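Local coordinates for protein TetR family transcriptional regulator (Rhodococcus erythropolis, PDB 4ZA6) that acts as a transcriptional repressor of the TetR family, probably governing the gene qsdA and thereby the degradation of N-acyl-homoserine-lactone quorum-sensing signals, at residues Arg64-Gln69 and Leu79-Arg84; Ser71-Glu76 and Ala134-Ile139; Ile119-Thr124 and Leu146-Val151; Arg152-His157 and Glu171-Leu176. All blocks are in the same frame, centred on the assembly; numbering follows the deposited sequence.

Interaction 1. Residues Arg64-Gln69 and Leu79-Arg84; sequences RKAMSQ and LDVFGR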
loop_
_atom_site.group_PDB
_atom_site.type_symbol
_atom_site.label_atom_id
_atom_site.label_comp_id
_atom_site.label_asym_id
_atom_site.label_seq_id
_atom_site.Cartn_x
_atom_site.Cartn_y
_atom_site.Cartn_z
ATOM N N ARG A 64 -0.561 9.055 3.670
ATOM C CA ARG A 64 -0.956 10.424 4.011
ATOM C C ARG A 64 -0.598 10.763 5.437
ATOM O O ARG A 64 -0.181 11.884 5.709
ATOM C CB ARG A 64 -2.469 10.633 3.785
ATOM C CG ARG A 64 -2.929 10.389 2.336
ATOM C CD ARG A 64 -2.621 11.536 1.401
ATOM N NE ARG A 64 -3.083 11.267 0.037
ATOM C CZ ARG A 64 -2.437 11.670 -1.045
ATOM N NH1 ARG A 64 -1.304 12.346 -0.935
ATOM N NH2 ARG A 64 -2.909 11.385 -2.251
ATOM N N LYS A 65 -0.786 9.811 6.353
ATOM C CA LYS A 65 -0.458 9.995 7.765
ATOM C C LYS A 65 1.059 10.106 7.885
ATOM O O LYS A 65 1.553 11.068 8.460
ATOM C CB LYS A 65 -1.008 8.823 8.607
ATOM C CG LYS A 65 -0.846 9.025 10.115
ATOM C CD LYS A 65 -1.315 7.823 10.907
ATOM C CE LYS A 65 -1.077 7.992 12.390
ATOM N NZ LYS A 65 -1.542 6.813 13.170
ATOM N N ALA A 66 1.799 9.195 7.254
ATOM C CA ALA A 66 3.259 9.236 7.302
ATOM C C ALA A 66 3.830 10.524 6.711
ATOM O O ALA A 66 4.790 11.038 7.260
ATOM C CB ALA A 66 3.855 8.022 6.610
ATOM N N MET A 67 3.232 11.052 5.624
ATOM C CA MET A 67 3.662 12.300 4.973
ATOM C C MET A 67 3.500 13.509 5.871
ATOM O O MET A 67 4.311 14.429 5.792
ATOM C CB MET A 67 2.889 12.542 3.671
ATOM C CG MET A 67 3.341 11.687 2.504
ATOM S SD MET A 67 2.066 11.585 1.199
ATOM C CE MET A 67 2.182 13.234 0.502
ATOM N N SER A 68 2.433 13.546 6.684
ATOM C CA SER A 68 2.187 14.674 7.590
ATOM C C SER A 68 3.071 14.580 8.848
ATOM O O SER A 68 3.400 15.608 9.432
ATOM C CB SER A 68 0.702 14.758 7.959
ATOM O OG SER A 68 0.274 13.647 8.732
ATOM N N GLN A 69 3.474 13.348 9.244
ATOM C CA GLN A 69 4.286 13.114 10.450
ATOM C C GLN A 69 5.797 13.028 10.208
ATOM O O GLN A 69 6.574 13.231 11.144
ATOM C CB GLN A 69 3.759 11.896 11.232
ATOM C CG GLN A 69 2.397 12.186 11.893
ATOM C CD GLN A 69 1.736 11.035 12.613
ATOM O OE1 GLN A 69 0.858 11.232 13.462
ATOM N NE2 GLN A 69 2.081 9.812 12.252
ATOM N N LEU A 79 12.925 8.991 3.013
ATOM C CA LEU A 79 13.317 7.844 3.811
ATOM C C LEU A 79 12.453 7.720 5.059
ATOM O O LEU A 79 12.007 6.619 5.382
ATOM C CB LEU A 79 14.813 7.860 4.156
ATOM C CG LEU A 79 15.757 7.403 3.037
ATOM C CD1 LEU A 79 17.229 7.689 3.423
ATOM C CD2 LEU A 79 15.649 5.912 2.785
ATOM N N ASP A 80 12.167 8.832 5.713
ATOM C CA ASP A 80 11.318 8.828 6.899
ATOM C C ASP A 80 9.881 8.378 6.590
ATOM O O ASP A 80 9.317 7.591 7.349
ATOM C CB ASP A 80 11.319 10.203 7.568
ATOM C CG ASP A 80 10.741 10.198 8.967
ATOM O OD1 ASP A 80 10.736 9.122 9.611
ATOM O OD2 ASP A 80 10.385 11.267 9.448
ATOM N N VAL A 81 9.284 8.890 5.505
ATOM C CA VAL A 81 7.905 8.517 5.104
ATOM C C VAL A 81 7.844 6.994 4.888
ATOM O O VAL A 81 6.969 6.344 5.454
ATOM C CB VAL A 81 7.444 9.275 3.828
ATOM C CG1 VAL A 81 6.186 8.654 3.223
ATOM C CG2 VAL A 81 7.231 10.763 4.116
ATOM N N PHE A 82 8.798 6.433 4.110
ATOM C CA PHE A 82 8.834 4.988 3.798
ATOM C C PHE A 82 9.036 4.111 4.994
ATOM O O PHE A 82 8.399 3.065 5.075
ATOM C CB PHE A 82 9.858 4.660 2.695
ATOM C CG PHE A 82 9.223 4.765 1.334
ATOM C CD1 PHE A 82 8.619 3.657 0.744
ATOM C CD2 PHE A 82 9.174 5.981 0.666
ATOM C CE1 PHE A 82 7.987 3.762 -0.491
ATOM C CE2 PHE A 82 8.515 6.091 -0.561
ATOM C CZ PHE A 82 7.934 4.978 -1.130
ATOM N N GLY A 83 9.923 4.524 5.900
ATOM C CA GLY A 83 10.169 3.801 7.139
ATOM C C GLY A 83 8.901 3.734 7.971
ATOM O O GLY A 83 8.524 2.660 8.444
ATOM N N ARG A 84 8.199 4.888 8.106
ATOM C CA ARG A 84 6.935 5.023 8.837
ATOM C C ARG A 84 5.844 4.142 8.239
ATOM O O ARG A 84 5.163 3.422 8.990
ATOM C CB ARG A 84 6.469 6.481 8.856
ATOM C CG ARG A 84 7.184 7.337 9.882
ATOM C CD ARG A 84 6.781 8.793 9.770
ATOM N NE ARG A 84 7.559 9.611 10.698
ATOM C CZ ARG A 84 7.202 9.859 11.949
ATOM N NH1 ARG A 84 6.071 9.358 12.434
ATOM N NH2 ARG A 84 7.972 10.604 12.728
#

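Interaction 2. Residues Ser71-Glu76 and Ala134-Ile139; sequences SGQGPE and AGQLTI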
loop_
_atom_site.group_PDB
_atom_site.type_symbol
_atom_site.label_atom_id
_atom_site.label_comp_id
_atom_site.label_asym_id
_atom_site.label_seq_id
_atom_site.Cartn_x
_atom_site.Cartn_y
_atom_site.Cartn_z
ATOM N N SER A 71 9.699 13.877 9.182
ATOM C CA SER A 71 10.620 14.973 9.443
ATOM C C SER A 71 11.535 15.244 8.262
ATOM O O SER A 71 11.835 14.340 7.480
ATOM C CB SER A 71 11.507 14.638 10.647
ATOM O OG SER A 71 10.835 14.084 11.765
ATOM N N GLY A 72 12.045 16.469 8.224
ATOM C CA GLY A 72 13.045 16.926 7.267
ATOM C C GLY A 72 12.580 17.187 5.855
ATOM O O GLY A 72 11.390 17.389 5.617
ATOM N N GLN A 73 13.546 17.238 4.924
ATOM C CA GLN A 73 13.313 17.509 3.501
ATOM C C GLN A 73 14.145 16.544 2.663
ATOM O O GLN A 73 14.991 15.838 3.199
ATOM C CB GLN A 73 13.720 18.959 3.168
ATOM C CG GLN A 73 12.706 19.997 3.649
ATOM C CD GLN A 73 13.265 20.983 4.645
ATOM O OE1 GLN A 73 14.335 20.785 5.243
ATOM N NE2 GLN A 73 12.517 22.052 4.885
ATOM N N GLY A 74 13.894 16.531 1.364
ATOM C CA GLY A 74 14.625 15.728 0.399
ATOM C C GLY A 74 14.664 14.237 0.657
ATOM O O GLY A 74 13.680 13.665 1.131
ATOM N N PRO A 75 15.818 13.585 0.365
ATOM C CA PRO A 75 15.928 12.132 0.590
ATOM C C PRO A 75 15.734 11.694 2.041
ATOM O O PRO A 75 15.238 10.610 2.259
ATOM C CB PRO A 75 17.326 11.794 0.082
ATOM C CG PRO A 75 17.696 12.935 -0.836
ATOM C CD PRO A 75 17.071 14.129 -0.201
ATOM N N GLU A 76 16.070 12.538 3.013
ATOM C CA GLU A 76 15.877 12.184 4.423
ATOM C C GLU A 76 14.385 12.122 4.795
ATOM O O GLU A 76 13.984 11.247 5.571
ATOM C CB GLU A 76 16.703 13.086 5.371
ATOM C CG GLU A 76 16.952 14.502 4.897
ATOM C CD GLU A 76 18.220 14.794 4.123
ATOM O OE1 GLU A 76 19.282 14.977 4.758
ATOM O OE2 GLU A 76 18.137 14.898 2.880
ATOM N N ALA A 134 10.197 21.782 -4.332
ATOM C CA ALA A 134 10.745 22.493 -3.175
ATOM C C ALA A 134 12.262 22.762 -3.301
ATOM O O ALA A 134 12.857 23.338 -2.393
ATOM C CB ALA A 134 10.468 21.684 -1.919
ATOM N N GLY A 135 12.871 22.318 -4.397
ATOM C CA GLY A 135 14.315 22.447 -4.620
ATOM C C GLY A 135 15.130 21.589 -3.670
ATOM O O GLY A 135 16.293 21.889 -3.402
ATOM N N GLN A 136 14.533 20.497 -3.174
ATOM C CA GLN A 136 15.142 19.592 -2.186
ATOM C C GLN A 136 15.597 18.253 -2.754
ATOM O O GLN A 136 16.216 17.457 -2.040
ATOM C CB GLN A 136 14.154 19.325 -1.030
ATOM C CG GLN A 136 13.571 20.583 -0.360
ATOM C CD GLN A 136 14.526 21.357 0.517
ATOM O OE1 GLN A 136 15.743 21.346 0.342
ATOM N NE2 GLN A 136 13.980 22.094 1.467
ATOM N N LEU A 137 15.275 17.994 -4.021
ATOM C CA LEU A 137 15.636 16.721 -4.630
ATOM C C LEU A 137 16.064 16.866 -6.085
ATOM O O LEU A 137 15.379 17.497 -6.885
ATOM C CB LEU A 137 14.446 15.723 -4.487
ATOM C CG LEU A 137 14.652 14.276 -4.986
ATOM C CD1 LEU A 137 15.617 13.503 -4.110
ATOM C CD2 LEU A 137 13.329 13.553 -5.052
ATOM N N THR A 138 17.152 16.213 -6.431
ATOM C CA THR A 138 17.647 16.189 -7.798
ATOM C C THR A 138 17.436 14.768 -8.355
ATOM O O THR A 138 17.949 13.800 -7.794
ATOM C CB THR A 138 19.105 16.681 -7.857
ATOM O OG1 THR A 138 19.154 17.975 -7.269
ATOM C CG2 THR A 138 19.635 16.775 -9.284
ATOM N N ILE A 139 16.618 14.651 -9.414
ATOM C CA ILE A 139 16.344 13.365 -10.044
ATOM C C ILE A 139 16.602 13.420 -11.530
ATOM O O ILE A 139 16.518 14.502 -12.123
ATOM C CB ILE A 139 14.938 12.796 -9.700
ATOM C CG1 ILE A 139 13.790 13.723 -10.172
ATOM C CG2 ILE A 139 14.856 12.422 -8.218
ATOM C CD1 ILE A 139 12.329 13.153 -9.941
#

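Interaction 3. Residues Ile119-Thr124 and Leu146-Val151; sequences ISASIT and LGEALV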
loop_
_atom_site.group_PDB
_atom_site.type_symbol
_atom_site.label_atom_id
_atom_site.label_comp_id
_atom_site.label_asym_id
_atom_site.label_seq_id
_atom_site.Cartn_x
_atom_site.Cartn_y
_atom_site.Cartn_z
ATOM N N ILE A 119 -1.539 2.850 -6.367
ATOM C CA ILE A 119 -1.702 3.963 -5.430
ATOM C C ILE A 119 -0.375 4.257 -4.712
ATOM O O ILE A 119 -0.015 5.425 -4.566
ATOM C CB ILE A 119 -2.919 3.781 -4.473
ATOM C CG1 ILE A 119 -3.275 5.102 -3.714
ATOM C CG2 ILE A 119 -2.713 2.614 -3.489
ATOM C CD1 ILE A 119 -3.776 6.257 -4.558
ATOM N N SER A 120 0.380 3.208 -4.327
ATOM C CA SER A 120 1.684 3.378 -3.675
ATOM C C SER A 120 2.612 4.181 -4.620
ATOM O O SER A 120 3.171 5.189 -4.191
ATOM C CB SER A 120 2.296 2.022 -3.330
ATOM O OG SER A 120 1.466 1.302 -2.433
ATOM N N ALA A 121 2.682 3.785 -5.920
ATOM C CA ALA A 121 3.507 4.446 -6.962
ATOM C C ALA A 121 3.062 5.905 -7.261
ATOM O O ALA A 121 3.913 6.782 -7.392
ATOM C CB ALA A 121 3.490 3.620 -8.242
ATOM N N SER A 122 1.751 6.167 -7.336
ATOM C CA SER A 122 1.241 7.526 -7.601
ATOM C C SER A 122 1.420 8.459 -6.398
ATOM O O SER A 122 1.725 9.631 -6.593
ATOM C CB SER A 122 -0.210 7.489 -8.084
ATOM O OG SER A 122 -1.065 7.077 -7.035
ATOM N N ILE A 123 1.265 7.955 -5.162
ATOM C CA ILE A 123 1.533 8.783 -3.970
ATOM C C ILE A 123 3.039 8.998 -3.860
ATOM O O ILE A 123 3.462 10.127 -3.589
ATOM C CB ILE A 123 0.939 8.194 -2.662
ATOM C CG1 ILE A 123 -0.614 8.118 -2.739
ATOM C CG2 ILE A 123 1.393 9.035 -1.443
ATOM C CD1 ILE A 123 -1.271 7.328 -1.613
ATOM N N THR A 124 3.868 7.944 -4.131
ATOM C CA THR A 124 5.332 8.131 -4.111
ATOM C C THR A 124 5.769 9.202 -5.142
ATOM O O THR A 124 6.559 10.070 -4.809
ATOM C CB THR A 124 6.108 6.814 -4.271
ATOM O OG1 THR A 124 5.658 5.887 -3.281
ATOM C CG2 THR A 124 7.639 7.018 -4.144
ATOM N N LEU A 146 10.444 6.783 -11.002
ATOM C CA LEU A 146 11.078 6.502 -9.705
ATOM C C LEU A 146 10.110 5.996 -8.620
ATOM O O LEU A 146 10.499 5.157 -7.820
ATOM C CB LEU A 146 11.881 7.698 -9.200
ATOM C CG LEU A 146 12.994 8.183 -10.096
ATOM C CD1 LEU A 146 13.488 9.492 -9.602
ATOM C CD2 LEU A 146 14.146 7.186 -10.162
ATOM N N GLY A 147 8.881 6.507 -8.611
ATOM C CA GLY A 147 7.826 6.108 -7.677
ATOM C C GLY A 147 7.470 4.643 -7.857
ATOM O O GLY A 147 7.431 3.889 -6.887
ATOM N N GLU A 148 7.245 4.215 -9.111
ATOM C CA GLU A 148 6.969 2.821 -9.456
ATOM C C GLU A 148 8.170 1.925 -9.071
ATOM O O GLU A 148 7.971 0.856 -8.491
ATOM C CB GLU A 148 6.618 2.706 -10.962
ATOM C CG GLU A 148 6.450 1.287 -11.480
ATOM C CD GLU A 148 5.268 0.469 -10.994
ATOM O OE1 GLU A 148 4.364 1.029 -10.335
ATOM O OE2 GLU A 148 5.239 -0.742 -11.303
ATOM N N ALA A 149 9.410 2.394 -9.343
ATOM C CA ALA A 149 10.640 1.655 -9.031
ATOM C C ALA A 149 10.820 1.454 -7.519
ATOM O O ALA A 149 11.151 0.352 -7.097
ATOM C CB ALA A 149 11.846 2.368 -9.612
ATOM N N LEU A 150 10.575 2.508 -6.720
ATOM C CA LEU A 150 10.680 2.458 -5.257
ATOM C C LEU A 150 9.706 1.415 -4.695
ATOM O O LEU A 150 10.115 0.586 -3.898
ATOM C CB LEU A 150 10.405 3.843 -4.606
ATOM C CG LEU A 150 11.521 4.927 -4.645
ATOM C CD1 LEU A 150 11.161 6.111 -3.768
ATOM C CD2 LEU A 150 12.861 4.390 -4.135
ATOM N N VAL A 151 8.442 1.422 -5.162
ATOM C CA VAL A 151 7.405 0.486 -4.716
ATOM C C VAL A 151 7.806 -0.951 -5.066
ATOM O O VAL A 151 7.749 -1.833 -4.194
ATOM C CB VAL A 151 6.026 0.873 -5.335
ATOM C CG1 VAL A 151 4.968 -0.229 -5.138
ATOM C CG2 VAL A 151 5.544 2.193 -4.756
#

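Interaction 4. Residues Arg152-His157 and Glu171-Leu176; sequences RICDVH and ETALDL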
loop_
_atom_site.group_PDB
_atom_site.type_symbol
_atom_site.label_atom_id
_atom_site.label_comp_id
_atom_site.label_asym_id
_atom_site.label_seq_id
_atom_site.Cartn_x
_atom_site.Cartn_y
_atom_site.Cartn_z
ATOM N N ARG A 152 8.188 -1.186 -6.331
ATOM C CA ARG A 152 8.579 -2.527 -6.810
ATOM C C ARG A 152 9.764 -3.127 -6.055
ATOM O O ARG A 152 9.785 -4.336 -5.856
ATOM C CB ARG A 152 8.907 -2.507 -8.311
ATOM C CG ARG A 152 7.713 -2.219 -9.239
ATOM C CD ARG A 152 6.754 -3.375 -9.369
ATOM N NE ARG A 152 7.379 -4.509 -10.057
ATOM C CZ ARG A 152 6.815 -5.706 -10.163
ATOM N NH1 ARG A 152 5.638 -5.941 -9.602
ATOM N NH2 ARG A 152 7.433 -6.684 -10.811
ATOM N N ILE A 153 10.780 -2.294 -5.693
ATOM C CA ILE A 153 11.995 -2.758 -4.998
ATOM C C ILE A 153 11.767 -3.001 -3.543
ATOM O O ILE A 153 12.463 -3.833 -2.977
ATOM C CB ILE A 153 13.284 -1.897 -5.187
ATOM C CG1 ILE A 153 13.138 -0.435 -4.727
ATOM C CG2 ILE A 153 13.915 -2.093 -6.524
ATOM C CD1 ILE A 153 14.249 0.435 -4.978
ATOM N N CYS A 154 10.837 -2.243 -2.928
ATOM C CA CYS A 154 10.523 -2.291 -1.503
ATOM C C CYS A 154 9.535 -3.322 -1.093
ATOM O O CYS A 154 9.705 -3.902 -0.023
ATOM C CB CYS A 154 10.096 -0.916 -1.000
ATOM S SG CYS A 154 11.414 0.316 -1.063
ATOM N N ASP A 155 8.433 -3.473 -1.853
ATOM C CA ASP A 155 7.367 -4.347 -1.409
ATOM C C ASP A 155 7.712 -5.818 -1.133
ATOM O O ASP A 155 7.248 -6.358 -0.110
ATOM C CB ASP A 155 6.064 -4.122 -2.151
ATOM C CG ASP A 155 6.060 -4.394 -3.637
ATOM O OD1 ASP A 155 7.045 -5.027 -4.147
ATOM O OD2 ASP A 155 5.069 -4.004 -4.297
ATOM N N VAL A 156 8.630 -6.417 -1.932
ATOM C CA VAL A 156 9.054 -7.811 -1.693
ATOM C C VAL A 156 9.806 -7.959 -0.367
ATOM O O VAL A 156 9.841 -9.052 0.199
ATOM C CB VAL A 156 9.795 -8.485 -2.892
ATOM C CG1 VAL A 156 8.826 -8.743 -4.051
ATOM C CG2 VAL A 156 10.985 -7.645 -3.354
ATOM N N HIS A 157 10.424 -6.852 0.117
ATOM C CA HIS A 157 11.162 -6.841 1.381
ATOM C C HIS A 157 10.199 -6.638 2.517
ATOM O O HIS A 157 10.296 -7.348 3.527
ATOM C CB HIS A 157 12.282 -5.789 1.381
ATOM C CG HIS A 157 13.412 -6.161 0.482
ATOM N ND1 HIS A 157 14.273 -7.183 0.802
ATOM C CD2 HIS A 157 13.745 -5.676 -0.733
ATOM C CE1 HIS A 157 15.118 -7.271 -0.207
ATOM N NE2 HIS A 157 14.855 -6.373 -1.141
ATOM N N GLU A 171 14.961 -2.406 6.816
ATOM C CA GLU A 171 16.259 -1.759 6.614
ATOM C C GLU A 171 16.821 -1.972 5.241
ATOM O O GLU A 171 17.388 -1.050 4.674
ATOM C CB GLU A 171 17.283 -2.131 7.704
ATOM C CG GLU A 171 16.948 -1.504 9.051
ATOM C CD GLU A 171 16.820 0.012 9.125
ATOM O OE1 GLU A 171 16.027 0.482 9.967
ATOM O OE2 GLU A 171 17.496 0.733 8.357
ATOM N N THR A 172 16.666 -3.182 4.696
ATOM C CA THR A 172 17.118 -3.488 3.334
ATOM C C THR A 172 16.289 -2.692 2.337
ATOM O O THR A 172 16.849 -2.176 1.383
ATOM C CB THR A 172 17.085 -5.006 3.068
ATOM O OG1 THR A 172 17.971 -5.652 3.980
ATOM C CG2 THR A 172 17.504 -5.356 1.666
ATOM N N ALA A 173 14.987 -2.542 2.571
ATOM C CA ALA A 173 14.142 -1.765 1.648
ATOM C C ALA A 173 14.574 -0.291 1.678
ATOM O O ALA A 173 14.672 0.331 0.623
ATOM C CB ALA A 173 12.667 -1.903 2.014
ATOM N N LEU A 174 14.914 0.238 2.875
ATOM C CA LEU A 174 15.393 1.617 3.014
ATOM C C LEU A 174 16.723 1.847 2.301
ATOM O O LEU A 174 16.955 2.932 1.742
ATOM C CB LEU A 174 15.497 1.977 4.500
ATOM C CG LEU A 174 14.139 2.198 5.197
ATOM C CD1 LEU A 174 14.326 2.434 6.693
ATOM C CD2 LEU A 174 13.376 3.344 4.573
ATOM N N ASP A 175 17.617 0.829 2.351
ATOM C CA ASP A 175 18.927 0.883 1.695
ATOM C C ASP A 175 18.731 1.011 0.188
ATOM O O ASP A 175 19.447 1.778 -0.461
ATOM C CB ASP A 175 19.740 -0.377 2.019
ATOM C CG ASP A 175 20.275 -0.477 3.432
ATOM O OD1 ASP A 175 20.518 0.574 4.044
ATOM O OD2 ASP A 175 20.518 -1.620 3.896
ATOM N N LEU A 176 17.732 0.288 -0.356
ATOM C CA LEU A 176 17.365 0.317 -1.786
ATOM C C LEU A 176 16.772 1.672 -2.201
ATOM O O LEU A 176 17.096 2.168 -3.281
ATOM C CB LEU A 176 16.409 -0.825 -2.125
ATOM C CG LEU A 176 17.058 -2.216 -2.223
ATOM C CD1 LEU A 176 15.999 -3.303 -2.163
ATOM C CD2 LEU A 176 17.884 -2.371 -3.522
#

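Interaction 1. Residues Arg64-Gln69 and Leu79-Arg84
Ala66 and Val81 bring their CA atoms within 5.2 Å where helical segments 64-69 and 79-84 run past each other, roughly antiparallel at 138°, their axes 8.6 Å apart at closest. The small Ala66 makes this approach possible: its CB rests 3.7 Å from Val81 O and 3.8 Å from Arg84 CB, touching residues three apart on the facing helix. Val81 answers with both methyls. CG1 meets Ala66 CB and, at 4.2 Å, Met67 CG, while CG2 leans on the backbone of Met67. The far part of Met67 continues to Ile123 and Ile127 of helix 115-133.

At the exposed edge Arg84 reaches across the end of helix 47-69. With CG beside its backbone N (chi1 -79°) and the chain extended to NE, its guanidinium comes up against Gln69. Gln69 O lies 3.3 Å above the plane of the Arg84 guanidinium, toward its periphery, and Arg84 NH1 comes 3.6 Å from Gln69 CB. The Gln69 amide is turned 57° from the guanidinium. Arg84 NE also makes a salt bridge to Asp80 OD1, one turn back, whose hydrogen bond is weak and bent, while Asp80 OD2 accepts from Ser71 N. A methionine in place of Arg84 would probably leave Asp80 OD1 without its charged mate and Gln69 O without the cation above it.

These helices lie in the hairpin joining the long helix 47-69, which in TetR regulators leads from the DNA-binding part, to the C-terminal domain. The contact is apolar at its centre; at its polar edge the cation probably attracts Gln69 O electrostatically, without a hydrogen bond.

Interaction 2. Residues Ser71-Glu76 and Ala134-Ile139
Gln73 and Gln136 face each other with their side chains at a slant and their amide planes 37° apart. Gln136 NE2 lies over the CG-CD end of Gln73, 3.3 Å from Gln73 CG, and its nearest contacts there are to carbon. Both chains are bent at chi2 where they cross. Gln136 CB lies 3.7 Å from Gly74 N. That Gly74 N is bonded to Gln131 OE1, from the end of helix 115-133, which ties the same turn to its neighbour by a true hydrogen bond.

The two segments are connections of the C-terminal domain of a TetR-type all-helical fold. Residues 71-76 lead into helix 74-90, whereas the loop of residues 134-139 comes after helix 115-133, which ends in a Schellman motif with Gly135 at positive phi (68°). The CA atoms nearest each other across the contact are those of Gly74 and Gln136, 4.7 Å apart. Gly74 CA comes 3.4 Å from Gln136 O. A side chain at this glycine would run into that oxygen, for a CB built there falls 2.7 Å from Gln136 O and also against the Pro75 ring.

Beyond the glutamines the contact turns apolar. Leu137 sets its CG anti to the backbone N (chi1 -176°), which swings CD1 in to 3.9 Å from Pro75 CG, while Pro75 CD lies beside Gln136 O. From there the buried Leu137 continues onto Leu128 and Gln131 of helix 115-133, while the two glutamines lie toward solvent, Gln73 the more exposed of the pair.

Interaction 3. Residues Ile119-Thr124 and Leu146-Val151
Gly147 lies against Thr124, and around this pair helical segments 119-124 and 146-151 cross at 130°, their axes 7.6 Å apart. Having no side chain, Gly147 lets Thr124 CG2 come to 3.7 Å from its CA; a CB at this glycine would strike Ala121 O. Glu148 follows, its CA 4.6 Å from that of Ala121, the nearest pair of CA atoms between the segments. Though its CB points away, the chain folds back at chi2 and lays OE1 3.4 Å from Ala121 CB, a touch of a carboxylate on a methyl at the edge of the contact. Leu150, one turn on from Gly147, crosses Thr124 at a slant with CD1 against Thr124 CG2, and continues onto Ile177 and Leu180 of helix 170-181. Val151 closes the row. With CG1 anti to its backbone N (chi1 168°), CG2 is left beside that N and fits against the peptide between Ser120 and Ala121, 3.5 Å from Ala121 N and 3.6 Å from Ser120 CB.

Thr124 OG1 gives its proton to Ser120 O at 2.7 Å, from 41° above the carbonyl plane, and Ser120 OG bonds Ile116 O. Tyr63 of helix 47-69 also packs on Ser120 and Thr124. With both hydroxyls bonded to carbonyls of their own helix, the two helices meet chiefly by methyl groups and backbone, apart from the Glu148 carboxylate; their close spacing is consistent with the small residues Gly147, Ala121 and Ser120.

Interaction 4. Residues Arg152-His157 and Glu171-Leu176
Cys154 and Ala173 mark the buried side of this contact, where the backbones come closest, their CA atoms only 4.8 Å apart. Cys154 SG lies 3.7 Å from Ala173 O, and Ala173 CB also touches His157 CB at 4.0 Å, so this small methyl is held between two residues one turn apart. Met86 of helix 74-90 packs on Ala173 as well, and Ile177 on Cys154.

The segments 152-157 and 171-176 run almost exactly antiparallel, at 172° with axes 8.7 Å apart, and belong to helices 143-158 and 170-181, the last two of the all-helical C-terminal domain. In many TetR-family regulators the last two helices form the dimer interface, a role this pair may also have.

Away from Cys154 and Ala173 the neighbours are more exposed, though still in touch. Ile153 carries CG1 between its backbone N and carbonyl carbon (chi1 59°), which sends CD1 across to Leu176 CB at 3.8 Å. Leu176 CD1 in turn approaches His157 NE2 at 3.4 Å, obliquely to the ring. Thr172 CG2 covers one face of the imidazole in a CH-pi contact, 3.9 Å from the His157 ring centroid and 25° off its normal. His157 ND1 is bonded to Glu169 OE2, which helps to fix the rotation of the ring. Replacing His157 by an alanine would probably leave the Glu169 carboxylate without this partner and open a gap beside Thr172 CG2 and Leu176 CD1. Outside the contact, Glu171 and Asp175 both bridge to Arg185, and the exposed Arg152 to Glu117.

Interaction 3 is the most buried of the four and lies nearest the centre of the chain; interactions 1, 2 and 4 are partly buried, interaction 2 lying farthest out, at the connections. Interactions 1 and 2 share helix 74-90 and meet through Asp80 and Ser71, while interactions 3 and 4 are successive parts of helix 143-158. Phe82 packs against Thr124 and Leu79 against Leu174, so helix 74-90 joins interaction 1 to both 3 and 4. The chemistry differs: methyls dominate interaction 3, an imidazole met by Thr172 and Leu176 marks interaction 4, and arginine or glutamine side chains lie at the edges of interactions 1 and 2.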